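Local coordinates for teicoplanin pseudoaglycone deacetylases Orf2 (Actinoplanes teichomyceticus, PDB 3DFF), which probably removes the acetyl group from the teicoplanin pseudoaglycone as a zinc-dependent deacetylase of the PIG-L family, a step in making the lipoglycopeptide antibiotic teicoplanin, at residues L22-G27 / Y260-W265; E186-A191 / D245-H250. All coordinates share one frame; numbering follows the deposited sequence.

Contact 1: L22-G27 / Y260-W265; sequences LSFGAG and YGETTW
E262 reaches into the helix at a kink and binds two consecutive backbone amides with its carboxylate. A26 N donates to E262 OE1 at 3.0 Å, and G27 N to E262 OE2 at 2.9 Å. Both bonds arrive on the syn side of the carboxylate, about 20° out of its plane. Their N-H angles are just under 150°, so neither bond is straight. The helix does not bond these two amides to its preceding turn, and the glutamate takes that place. The paired grip fixes the rotation of the carboxylate. Extended beyond CG (chi2 160°), the chain spans from the loop to the helix.

A26 CB lies 3.4 Å from E262 OE1 and also meets the edge of the Y260 ring, 4.3 Å from CE2. The F24 ring reaches the strand beyond E262, where its CE1 is 4.0 Å from T264 CG2. G27 CA lies over one face of that ring, toward its rim.

K222 of helix 216-226 holds the acid in turn. It forms a salt bridge with E262 OE1 and also bonds L22 O and Y260 OH. Helix 19-33 begins at the zinc ligand D19, whose O bonds S23 OG, so E262 holds the helix following the metal site. The contact joins this helix to the loop entering strand 263-269 and to T264; the strand lies between 182-185 and 204-211, antiparallel to both.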
loop_
_atom_site.group_PDB
_atom_site.type_symbol
_atom_site.label_atom_id
_atom_site.label_comp_id
_atom_site.label_asym_id
_atom_site.label_seq_id
_atom_site.Cartn_x
_atom_site.Cartn_y
_atom_site.Cartn_z
ATOM N N LEU A 22 -5.264 -2.263 5.254
ATOM C CA LEU A 22 -5.904 -1.013 5.683
ATOM C C LEU A 22 -6.892 -0.482 4.659
ATOM O O LEU A 22 -7.975 0.023 5.023
ATOM C CB LEU A 22 -4.841 0.067 5.887
ATOM C CG LEU A 22 -4.047 -0.029 7.181
ATOM C CD1 LEU A 22 -2.792 0.832 7.058
ATOM C CD2 LEU A 22 -4.897 0.392 8.389
ATOM N N SER A 23 -6.518 -0.564 3.389
ATOM C CA SER A 23 -7.286 0.096 2.332
ATOM C C SER A 23 -8.334 -0.789 1.685
ATOM O O SER A 23 -9.351 -0.285 1.189
ATOM C CB SER A 23 -6.361 0.652 1.247
ATOM O OG SER A 23 -5.405 1.539 1.800
ATOM N N PHE A 24 -8.080 -2.096 1.681
ATOM C CA PHE A 24 -8.833 -3.003 0.803
ATOM C C PHE A 24 -9.077 -4.360 1.469
ATOM O O PHE A 24 -9.481 -5.314 0.800
ATOM C CB PHE A 24 -8.077 -3.141 -0.534
ATOM C CG PHE A 24 -8.877 -3.774 -1.661
ATOM C CD1 PHE A 24 -10.106 -3.252 -2.057
ATOM C CD2 PHE A 24 -8.366 -4.868 -2.343
ATOM C CE1 PHE A 24 -10.833 -3.841 -3.110
ATOM C CE2 PHE A 24 -9.075 -5.463 -3.393
ATOM C CZ PHE A 24 -10.307 -4.954 -3.775
ATOM N N GLY A 25 -8.867 -4.437 2.780
ATOM C CA GLY A 25 -8.973 -5.703 3.498
ATOM C C GLY A 25 -10.366 -6.303 3.381
ATOM O O GLY A 25 -10.507 -7.508 3.249
ATOM N N ALA A 26 -11.390 -5.453 3.439
ATOM C CA ALA A 26 -12.771 -5.946 3.278
ATOM C C ALA A 26 -12.969 -6.545 1.886
ATOM O O ALA A 26 -13.507 -7.649 1.761
ATOM C CB ALA A 26 -13.793 -4.841 3.557
ATOM N N GLY A 27 -12.511 -5.832 0.855
ATOM C CA GLY A 27 -12.519 -6.312 -0.536
ATOM C C GLY A 27 -11.777 -7.624 -0.744
ATOM O O GLY A 27 -12.263 -8.532 -1.445
ATOM N N TYR A 260 -20.440 -0.750 5.986
ATOM C CA TYR A 260 -19.038 -0.462 5.711
ATOM C C TYR A 260 -18.742 -0.632 4.219
ATOM O O TYR A 260 -19.448 -1.356 3.504
ATOM C CB TYR A 260 -18.124 -1.334 6.577
ATOM C CG TYR A 260 -16.691 -0.879 6.509
ATOM C CD1 TYR A 260 -16.286 0.312 7.126
ATOM C CD2 TYR A 260 -15.759 -1.601 5.769
ATOM C CE1 TYR A 260 -14.984 0.750 7.036
ATOM C CE2 TYR A 260 -14.441 -1.171 5.674
ATOM C CZ TYR A 260 -14.071 0.009 6.305
ATOM O OH TYR A 260 -12.785 0.462 6.220
ATOM N N GLY A 261 -17.693 0.031 3.732
ATOM C CA GLY A 261 -17.347 -0.079 2.337
ATOM C C GLY A 261 -15.986 0.535 2.057
ATOM O O GLY A 261 -15.421 1.217 2.911
ATOM N N GLU A 262 -15.486 0.284 0.853
ATOM C CA GLU A 262 -14.198 0.796 0.412
ATOM C C GLU A 262 -14.354 1.377 -0.977
ATOM O O GLU A 262 -15.047 0.797 -1.829
ATOM C CB GLU A 262 -13.162 -0.333 0.411
ATOM C CG GLU A 262 -12.762 -0.795 1.809
ATOM C CD GLU A 262 -12.132 -2.182 1.865
ATOM O OE1 GLU A 262 -11.484 -2.474 2.891
ATOM O OE2 GLU A 262 -12.322 -2.988 0.918
ATOM N N THR A 263 -13.721 2.532 -1.194
ATOM C CA THR A 263 -13.753 3.227 -2.475
ATOM C C THR A 263 -12.602 2.773 -3.380
ATOM O O THR A 263 -11.440 2.765 -2.950
ATOM C CB THR A 263 -13.711 4.748 -2.246
ATOM O OG1 THR A 263 -14.867 5.129 -1.476
ATOM C CG2 THR A 263 -13.713 5.523 -3.550
ATOM N N THR A 264 -12.945 2.407 -4.616
ATOM C CA THR A 264 -11.964 2.072 -5.646
ATOM C C THR A 264 -12.332 2.737 -6.983
ATOM O O THR A 264 -13.496 3.068 -7.216
ATOM C CB THR A 264 -11.835 0.532 -5.855
ATOM O OG1 THR A 264 -13.083 -0.021 -6.328
ATOM C CG2 THR A 264 -11.408 -0.179 -4.575
ATOM N N TRP A 265 -11.345 2.938 -7.855
ATOM C CA TRP A 265 -11.597 3.520 -9.165
ATOM C C TRP A 265 -10.967 2.637 -10.215
ATOM O O TRP A 265 -9.846 2.151 -10.014
ATOM C CB TRP A 265 -10.944 4.885 -9.305
ATOM C CG TRP A 265 -11.420 5.930 -8.371
ATOM C CD1 TRP A 265 -12.435 6.819 -8.578
ATOM C CD2 TRP A 265 -10.875 6.230 -7.081
ATOM N NE1 TRP A 265 -12.560 7.653 -7.489
ATOM C CE2 TRP A 265 -11.617 7.310 -6.556
ATOM C CE3 TRP A 265 -9.829 5.690 -6.319
ATOM C CZ2 TRP A 265 -11.350 7.863 -5.298
ATOM C CZ3 TRP A 265 -9.556 6.247 -5.065
ATOM C CH2 TRP A 265 -10.320 7.321 -4.571
#

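Contact 2: E186-A191 / D245-H250; sequences EDLPYA and DRLDEH
R246 is the first residue of the helix segment to meet the loop. Its NH1 lies 4.3 Å from P189 CB, a loose approach at an oblique angle. The polar end of R246 is held elsewhere, with NE bonded to N242 OD1 and NH2 to L236 O. P189 follows a cis peptide bond, which turns the loop at this point.

L247 comes next and makes the apolar part of the contact. One branch does the touching: CD2 of L247 lies 4.0 Å from L188 CB and 4.4 Å from P189 CB. The two leucine side chains pass each other at a slant. F223 of helix 216-226 also packs on L247.

H250, one helical turn beyond R246, makes the polar link. Its NE2 donates to E186 OE1 at 2.7 Å with an N-H angle of 155°. The oxygen lies almost in the imidazole plane, at the ring edge. Relative to the acid, the donor stands above the carboxylate plane, 42° out of it. CG is anti to the backbone N in both residues (chi1 -177° for H250), and the side chains extend toward each other from opposite directions. L188 CD2 packs 4.0 Å from H250 CD2, and A191 CB is 4.3 Å from H250 CE1. E186 and H250 bind a zinc ion in a structure of this protein, though none is bound to them here. With no metal between them, the two ligands bond to each other.

The loop leaves strand 182-185 and packs against helix 243-254. E186 pairs through its backbone with T263 of strand 263-269, and K222 of helix 216-226 touches L188.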
loop_
_atom_site.group_PDB
_atom_site.type_symbol
_atom_site.label_atom_id
_atom_site.label_comp_id
_atom_site.label_asym_id
_atom_site.label_seq_id
_atom_site.Cartn_x
_atom_site.Cartn_y
_atom_site.Cartn_z
ATOM N N GLU A 186 -8.645 3.588 -2.488
ATOM C CA GLU A 186 -8.435 4.832 -1.770
ATOM C C GLU A 186 -7.499 4.557 -0.598
ATOM O O GLU A 186 -7.843 3.761 0.289
ATOM C CB GLU A 186 -9.799 5.343 -1.290
ATOM C CG GLU A 186 -9.724 6.690 -0.651
ATOM C CD GLU A 186 -11.065 7.146 -0.097
ATOM O OE1 GLU A 186 -11.813 6.310 0.463
ATOM O OE2 GLU A 186 -11.365 8.353 -0.225
ATOM N N ASP A 187 -6.309 5.177 -0.594
ATOM C CA ASP A 187 -5.323 4.883 0.460
ATOM C C ASP A 187 -5.896 5.260 1.818
ATOM O O ASP A 187 -6.268 6.411 2.014
ATOM C CB ASP A 187 -3.997 5.642 0.261
ATOM C CG ASP A 187 -3.425 5.484 -1.127
ATOM O OD1 ASP A 187 -2.277 4.978 -1.215
ATOM O OD2 ASP A 187 -4.091 5.871 -2.117
ATOM N N LEU A 188 -5.960 4.292 2.725
ATOM C CA LEU A 188 -6.359 4.553 4.117
ATOM C C LEU A 188 -5.222 4.282 5.093
ATOM O O LEU A 188 -4.430 3.354 4.889
ATOM C CB LEU A 188 -7.584 3.708 4.497
ATOM C CG LEU A 188 -8.825 3.918 3.626
ATOM C CD1 LEU A 188 -9.901 2.936 4.011
ATOM C CD2 LEU A 188 -9.355 5.343 3.792
ATOM N N PRO A 189 -5.137 5.069 6.176
ATOM C CA PRO A 189 -6.078 6.144 6.539
ATOM C C PRO A 189 -5.807 7.499 5.877
ATOM O O PRO A 189 -6.514 8.457 6.166
ATOM C CB PRO A 189 -5.872 6.253 8.052
ATOM C CG PRO A 189 -4.407 5.971 8.222
ATOM C CD PRO A 189 -4.084 4.902 7.188
ATOM N N TYR A 190 -4.838 7.563 4.965
ATOM C CA TYR A 190 -4.401 8.813 4.306
ATOM C C TYR A 190 -5.552 9.671 3.813
ATOM O O TYR A 190 -5.530 10.896 3.914
ATOM C CB TYR A 190 -3.569 8.503 3.066
ATOM C CG TYR A 190 -2.142 8.085 3.289
ATOM C CD1 TYR A 190 -1.152 9.030 3.557
ATOM C CD2 TYR A 190 -1.767 6.743 3.169
ATOM C CE1 TYR A 190 0.177 8.648 3.724
ATOM C CE2 TYR A 190 -0.437 6.349 3.329
ATOM C CZ TYR A 190 0.523 7.308 3.600
ATOM O OH TYR A 190 1.831 6.925 3.755
ATOM N N ALA A 191 -6.552 9.017 3.238
ATOM C CA ALA A 191 -7.649 9.736 2.580
ATOM C C ALA A 191 -8.507 10.515 3.575
ATOM O O ALA A 191 -9.298 11.378 3.178
ATOM C CB ALA A 191 -8.492 8.787 1.778
ATOM N N ASP A 245 -12.716 4.161 14.413
ATOM C CA ASP A 245 -13.773 5.184 14.355
ATOM C C ASP A 245 -13.651 6.062 13.106
ATOM O O ASP A 245 -14.645 6.354 12.441
ATOM C CB ASP A 245 -13.757 6.050 15.615
ATOM C CG ASP A 245 -14.318 5.331 16.812
ATOM O OD1 ASP A 245 -14.825 4.196 16.660
ATOM O OD2 ASP A 245 -14.260 5.908 17.915
ATOM N N ARG A 246 -12.426 6.479 12.799
ATOM C CA ARG A 246 -12.177 7.316 11.633
ATOM C C ARG A 246 -12.433 6.560 10.348
ATOM O O ARG A 246 -12.978 7.116 9.408
ATOM C CB ARG A 246 -10.753 7.869 11.669
ATOM C CG ARG A 246 -10.622 9.095 12.564
ATOM C CD ARG A 246 -9.226 9.640 12.528
ATOM N NE ARG A 246 -8.345 8.863 13.393
ATOM C CZ ARG A 246 -7.269 8.199 12.982
ATOM N NH1 ARG A 246 -6.914 8.224 11.706
ATOM N NH2 ARG A 246 -6.538 7.527 13.858
ATOM N N LEU A 247 -12.063 5.281 10.322
ATOM C CA LEU A 247 -12.372 4.443 9.156
ATOM C C LEU A 247 -13.880 4.232 8.977
ATOM O O LEU A 247 -14.386 4.292 7.865
ATOM C CB LEU A 247 -11.641 3.101 9.250
ATOM C CG LEU A 247 -10.106 3.158 9.216
ATOM C CD1 LEU A 247 -9.569 1.730 9.228
ATOM C CD2 LEU A 247 -9.559 3.916 8.010
ATOM N N ASP A 248 -14.584 4.004 10.084
ATOM C CA ASP A 248 -16.042 3.832 10.049
ATOM C C ASP A 248 -16.738 5.109 9.563
ATOM O O ASP A 248 -17.664 5.035 8.758
ATOM C CB ASP A 248 -16.555 3.466 11.441
ATOM C CG ASP A 248 -16.445 1.971 11.747
ATOM O OD1 ASP A 248 -16.346 1.151 10.808
ATOM O OD2 ASP A 248 -16.491 1.617 12.948
ATOM N N GLU A 249 -16.277 6.256 10.059
ATOM C CA GLU A 249 -16.856 7.549 9.706
ATOM C C GLU A 249 -16.604 7.870 8.240
ATOM O O GLU A 249 -17.476 8.388 7.541
ATOM C CB GLU A 249 -16.297 8.655 10.604
ATOM C CG GLU A 249 -16.822 10.090 10.306
ATOM C CD GLU A 249 -18.360 10.208 10.233
ATOM O OE1 GLU A 249 -19.077 9.316 10.746
ATOM O OE2 GLU A 249 -18.852 11.207 9.658
ATOM N N HIS A 250 -15.419 7.506 7.757
ATOM C CA HIS A 250 -15.094 7.752 6.375
ATOM C C HIS A 250 -16.016 6.957 5.463
ATOM O O HIS A 250 -16.537 7.487 4.484
ATOM C CB HIS A 250 -13.623 7.411 6.101
ATOM C CG HIS A 250 -13.203 7.713 4.698
ATOM N ND1 HIS A 250 -12.944 8.996 4.260
ATOM C CD2 HIS A 250 -13.014 6.904 3.632
ATOM C CE1 HIS A 250 -12.605 8.957 2.983
ATOM N NE2 HIS A 250 -12.650 7.702 2.577
#

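Contact 1 is the more buried of the two; contact 2 lies nearer the surface and is partly open. Their centres are 10 Å apart, and they meet directly: L188 N probably bonds S23 OG. Helix 216-226 touches both. Each contact turns on a glutamate, used differently. In contact 1 the acid serves backbone amides of a kinked helix. In contact 2 it faces a histidine side chain at a further zinc site, seen in a structure of this protein but not filled here. The bound zinc lies about 8 Å from the side chains of S23 and P189, so both contacts lie near the metal centre.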